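Local coordinates for protein CurD (PDB 5KP7) that belongs to the hydroxymethylglutaryl-CoA synthase family of the thiolase-like superfamily, probably acts as such a synthase, and binds 4'-phosphopantetheine, at residues Y264-F273 with E299-P310. The protein carries 3 engineered substitutions. Residues are numbered along the deposited sequence; the frame is centred on the assembly and turned at random.
Sequences YRESFDYLSF and EIEADFQRRVMP
Arg307, on the last turn of helix 297-307, sends its guanidinium into the turn that leads to strand 270-273, the outermost strand at one end of the mixed sheet in this thiolase-like fold. Its NH2 is held by two backbone carbonyls, Tyr264 O at 2.8 Å, met in the carbonyl plane on a lone pair, and Phe268 O at 2.9 Å, approached about 25° out of its own carbonyl plane. Leu271 CD1 lies over one face of the group, 3.8 Å from CZ of Arg307, and Arg265 O over the opposite one. A bend of the Arg307 side chain at chi3 turns its NE and NH1 edge to Asp303, which it grips side-on: NE meets OD1, and NH1 donates to OD2 of that residue at 2.9 Å, each on the syn side. Asp303 OD2 also bonds His285 NE2, and OD1 forms a salt bridge with Arg306 NH1, so one buried carboxylate is shared by two arginines and a histidine, and probably offsets much of the charge of Arg307. Farther out, Arg265 NH1 reaches the anti side of Glu299 OE2 at 2.8 Å, with guanidinium and carboxylate only 11° from coplanar. Two waters link Arg306 NH2 to the turn, one on Arg265 O and the other, more weakly held by the arginine, on Asp269 O. At the strand, Val308 CG1 packs 4.0 Å from CE1 of the Phe273 ring, which also touches Val281 of helix 278-293. Where helix and strand meet, Leu271 N donates an almost straight bond (174°) to Arg307 O, which also sits at the edge of the Tyr270 ring, 3.7 Å from its CD1.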
loop_
_atom_site.group_PDB
_atom_site.type_symbol
_atom_site.label_atom_id
_atom_site.label_comp_id
_atom_site.label_asym_id
_atom_site.label_seq_id
_atom_site.Cartn_x
_atom_site.Cartn_y
_atom_site.Cartn_z
ATOM N N TYR A 264 13.155 5.458 17.765
ATOM C CA TYR A 264 12.062 4.815 17.048
ATOM C C TYR A 264 10.772 4.734 17.874
ATOM O O TYR A 264 9.701 4.756 17.303
ATOM C CB TYR A 264 12.469 3.429 16.585
ATOM C CG TYR A 264 11.506 2.757 15.656
ATOM C CD1 TYR A 264 11.375 3.171 14.315
ATOM C CD2 TYR A 264 10.762 1.675 16.074
ATOM C CE1 TYR A 264 10.487 2.553 13.455
ATOM C CE2 TYR A 264 9.883 1.037 15.215
ATOM C CZ TYR A 264 9.770 1.477 13.903
ATOM O OH TYR A 264 8.918 0.861 13.032
ATOM N N ARG A 265 10.884 4.642 19.197
ATOM C CA ARG A 265 9.697 4.715 20.054
ATOM C C ARG A 265 9.343 6.145 20.400
ATOM O O ARG A 265 8.208 6.559 20.228
ATOM C CB ARG A 265 9.865 3.916 21.344
ATOM C CG ARG A 265 8.608 3.969 22.210
ATOM C CD ARG A 265 8.517 2.864 23.247
ATOM N NE ARG A 265 9.802 2.569 23.852
ATOM C CZ ARG A 265 10.201 1.365 24.297
ATOM N NH1 ARG A 265 9.416 0.274 24.226
ATOM N NH2 ARG A 265 11.415 1.247 24.826
ATOM N N GLU A 266 10.304 6.902 20.901
ATOM C CA GLU A 266 9.994 8.199 21.510
ATOM C C GLU A 266 9.688 9.329 20.545
ATOM O O GLU A 266 8.955 10.235 20.908
ATOM C CB GLU A 266 11.125 8.648 22.462
ATOM C CG GLU A 266 11.382 7.680 23.596
ATOM C CD GLU A 266 10.141 7.440 24.436
ATOM O OE1 GLU A 266 9.537 8.432 24.923
ATOM O OE2 GLU A 266 9.754 6.261 24.620
ATOM N N SER A 267 10.233 9.297 19.329
ATOM C CA SER A 267 10.086 10.422 18.417
ATOM C C SER A 267 8.826 10.382 17.583
ATOM O O SER A 267 8.486 11.378 16.973
ATOM C CB SER A 267 11.295 10.505 17.486
ATOM O OG SER A 267 12.465 10.656 18.280
ATOM N N PHE A 268 8.167 9.226 17.501
ATOM C CA PHE A 268 7.018 9.052 16.612
ATOM C C PHE A 268 5.828 8.640 17.451
ATOM O O PHE A 268 5.846 7.600 18.095
ATOM C CB PHE A 268 7.313 8.012 15.518
ATOM C CG PHE A 268 8.559 8.318 14.761
ATOM C CD1 PHE A 268 8.578 9.353 13.846
ATOM C CD2 PHE A 268 9.737 7.626 15.024
ATOM C CE1 PHE A 268 9.734 9.676 13.171
ATOM C CE2 PHE A 268 10.903 7.957 14.368
ATOM C CZ PHE A 268 10.903 8.980 13.428
ATOM N N ASP A 269 4.809 9.478 17.460
ATOM C CA ASP A 269 3.534 9.135 18.115
ATOM C C ASP A 269 2.777 8.034 17.419
ATOM O O ASP A 269 2.106 7.218 18.083
ATOM C CB ASP A 269 2.674 10.375 18.226
ATOM C CG ASP A 269 3.342 11.435 19.046
ATOM O OD1 ASP A 269 3.522 11.201 20.254
ATOM O OD2 ASP A 269 3.754 12.466 18.494
ATOM N N TYR A 270 2.865 8.011 16.085
ATOM C CA TYR A 270 2.268 6.960 15.258
ATOM C C TYR A 270 3.246 6.578 14.154
ATOM O O TYR A 270 4.151 7.362 13.830
ATOM C CB TYR A 270 0.955 7.438 14.634
ATOM C CG TYR A 270 -0.070 7.763 15.686
ATOM C CD1 TYR A 270 -0.773 6.755 16.327
ATOM C CD2 TYR A 270 -0.265 9.065 16.091
ATOM C CE1 TYR A 270 -1.678 7.043 17.331
ATOM C CE2 TYR A 270 -1.176 9.375 17.102
ATOM C CZ TYR A 270 -1.876 8.365 17.724
ATOM O OH TYR A 270 -2.753 8.645 18.769
ATOM N N LEU A 271 3.053 5.385 13.608
ATOM C CA LEU A 271 3.806 4.891 12.453
ATOM C C LEU A 271 2.840 4.379 11.409
ATOM O O LEU A 271 1.945 3.590 11.722
ATOM C CB LEU A 271 4.738 3.764 12.887
ATOM C CG LEU A 271 5.831 4.155 13.875
ATOM C CD1 LEU A 271 6.414 2.901 14.494
ATOM C CD2 LEU A 271 6.913 5.012 13.236
ATOM N N SER A 272 3.002 4.863 10.168
ATOM C CA SER A 272 2.231 4.412 9.010
ATOM C C SER A 272 3.168 3.740 8.024
ATOM O O SER A 272 4.319 4.197 7.850
ATOM C CB SER A 272 1.504 5.574 8.334
ATOM O OG SER A 272 0.213 5.747 8.941
ATOM N N PHE A 273 2.689 2.663 7.414
ATOM C CA PHE A 273 3.539 1.820 6.554
ATOM C C PHE A 273 2.808 1.523 5.256
ATOM O O PHE A 273 1.565 1.426 5.244
ATOM C CB PHE A 273 3.762 0.461 7.223
ATOM C CG PHE A 273 4.574 0.475 8.520
ATOM C CD1 PHE A 273 3.988 0.821 9.722
ATOM C CD2 PHE A 273 5.879 0.004 8.539
ATOM C CE1 PHE A 273 4.715 0.737 10.911
ATOM C CE2 PHE A 273 6.617 -0.080 9.721
ATOM C CZ PHE A 273 6.026 0.325 10.910
ATOM N N GLU A 299 5.369 -5.750 25.492
ATOM C CA GLU A 299 5.666 -4.341 25.271
ATOM C C GLU A 299 5.515 -3.993 23.768
ATOM O O GLU A 299 4.903 -2.975 23.405
ATOM C CB GLU A 299 7.098 -4.142 25.705
ATOM C CG GLU A 299 7.677 -2.753 25.819
ATOM C CD GLU A 299 9.158 -2.814 26.300
ATOM O OE1 GLU A 299 9.637 -3.865 26.853
ATOM O OE2 GLU A 299 9.881 -1.808 26.085
ATOM N N ILE A 300 6.031 -4.872 22.919
ATOM C CA ILE A 300 5.939 -4.655 21.462
ATOM C C ILE A 300 4.487 -4.680 21.030
ATOM O O ILE A 300 4.066 -3.826 20.224
ATOM C CB ILE A 300 6.773 -5.691 20.668
ATOM C CG1 ILE A 300 8.266 -5.394 20.917
ATOM C CG2 ILE A 300 6.409 -5.694 19.192
ATOM C CD1 ILE A 300 9.225 -6.370 20.252
ATOM N N GLU A 301 3.718 -5.644 21.543
ATOM C CA GLU A 301 2.311 -5.754 21.150
ATOM C C GLU A 301 1.503 -4.534 21.610
ATOM O O GLU A 301 0.641 -4.048 20.862
ATOM C CB GLU A 301 1.692 -7.085 21.622
ATOM C CG GLU A 301 0.172 -7.205 21.417
ATOM C CD GLU A 301 -0.328 -7.021 19.997
ATOM O OE1 GLU A 301 0.475 -7.049 19.028
ATOM O OE2 GLU A 301 -1.569 -6.795 19.836
ATOM N N ALA A 302 1.763 -4.048 22.829
ATOM C CA ALA A 302 1.094 -2.822 23.297
ATOM C C ALA A 302 1.455 -1.631 22.407
ATOM O O ALA A 302 0.598 -0.822 22.066
ATOM C CB ALA A 302 1.450 -2.523 24.747
ATOM N N ASP A 303 2.738 -1.544 22.025
ATOM C CA ASP A 303 3.207 -0.475 21.171
ATOM C C ASP A 303 2.566 -0.571 19.785
ATOM O O ASP A 303 2.177 0.473 19.209
ATOM C CB ASP A 303 4.747 -0.499 21.065
ATOM C CG ASP A 303 5.290 0.728 20.371
ATOM O OD1 ASP A 303 5.227 1.851 20.956
ATOM O OD2 ASP A 303 5.742 0.601 19.225
ATOM N N PHE A 304 2.439 -1.798 19.260
ATOM C CA PHE A 304 1.748 -2.027 17.994
ATOM C C PHE A 304 0.309 -1.477 18.034
ATOM O O PHE A 304 -0.129 -0.740 17.133
ATOM C CB PHE A 304 1.744 -3.504 17.623
ATOM C CG PHE A 304 0.910 -3.813 16.433
ATOM C CD1 PHE A 304 1.372 -3.522 15.163
ATOM C CD2 PHE A 304 -0.361 -4.352 16.576
ATOM C CE1 PHE A 304 0.590 -3.788 14.047
ATOM C CE2 PHE A 304 -1.153 -4.614 15.463
ATOM C CZ PHE A 304 -0.680 -4.336 14.198
ATOM N N GLN A 305 -0.431 -1.835 19.078
ATOM C CA GLN A 305 -1.824 -1.395 19.143
ATOM C C GLN A 305 -1.938 0.116 19.237
ATOM O O GLN A 305 -2.821 0.715 18.633
ATOM C CB GLN A 305 -2.583 -2.060 20.293
ATOM C CG GLN A 305 -4.091 -1.884 20.166
ATOM C CD GLN A 305 -4.867 -2.605 21.234
ATOM O OE1 GLN A 305 -5.256 -3.750 21.053
ATOM N NE2 GLN A 305 -5.066 -1.954 22.401
ATOM N N ARG A 306 -1.041 0.733 20.000
ATOM C CA ARG A 306 -1.081 2.180 20.218
ATOM C C ARG A 306 -0.685 2.960 18.970
ATOM O O ARG A 306 -1.352 3.924 18.624
ATOM C CB ARG A 306 -0.149 2.565 21.362
ATOM C CG ARG A 306 -0.146 4.053 21.690
ATOM C CD ARG A 306 0.640 4.389 22.952
ATOM N NE ARG A 306 2.033 3.936 22.847
ATOM C CZ ARG A 306 3.085 4.664 22.464
ATOM N NH1 ARG A 306 4.286 4.077 22.454
ATOM N NH2 ARG A 306 2.980 5.948 22.114
ATOM N N ARG A 307 0.407 2.552 18.323
ATOM C CA ARG A 307 1.050 3.379 17.306
ATOM C C ARG A 307 0.807 2.949 15.859
ATOM O O ARG A 307 0.969 3.754 14.961
ATOM C CB ARG A 307 2.554 3.483 17.543
ATOM C CG ARG A 307 2.939 4.113 18.884
ATOM C CD ARG A 307 4.334 4.725 18.845
ATOM N NE ARG A 307 5.346 3.684 18.736
ATOM C CZ ARG A 307 6.550 3.809 18.163
ATOM N NH1 ARG A 307 7.368 2.772 18.164
ATOM N NH2 ARG A 307 6.964 4.960 17.644
ATOM N N VAL A 308 0.454 1.683 15.655
ATOM C CA VAL A 308 0.388 1.113 14.310
ATOM C C VAL A 308 -1.033 0.684 13.927
ATOM O O VAL A 308 -1.464 0.915 12.788
ATOM C CB VAL A 308 1.346 -0.071 14.184
ATOM C CG1 VAL A 308 1.373 -0.566 12.744
ATOM C CG2 VAL A 308 2.734 0.314 14.658
ATOM N N MET A 309 -1.785 0.091 14.846
ATOM C CA MET A 309 -3.136 -0.325 14.520
ATOM C C MET A 309 -4.046 0.794 13.933
ATOM O O MET A 309 -4.838 0.524 13.020
ATOM C CB MET A 309 -3.768 -1.014 15.735
ATOM C CG MET A 309 -5.025 -1.750 15.456
ATOM S SD MET A 309 -4.767 -3.243 14.446
ATOM C CE MET A 309 -6.278 -2.978 13.583
ATOM N N PRO A 310 -3.941 2.055 14.422
ATOM C CA PRO A 310 -4.859 3.073 13.868
ATOM C C PRO A 310 -4.715 3.235 12.342
ATOM O O PRO A 310 -5.731 3.359 11.632
ATOM C CB PRO A 310 -4.456 4.353 14.621
ATOM C CG PRO A 310 -3.999 3.815 15.946
ATOM C CD PRO A 310 -3.240 2.559 15.619
HETATM O O HOH W 1 5.792 7.063 21.530
HETATM O O HOH W 2 1.057 7.392 20.625
HETATM O O HOH W 3 -0.080 1.972 10.655
#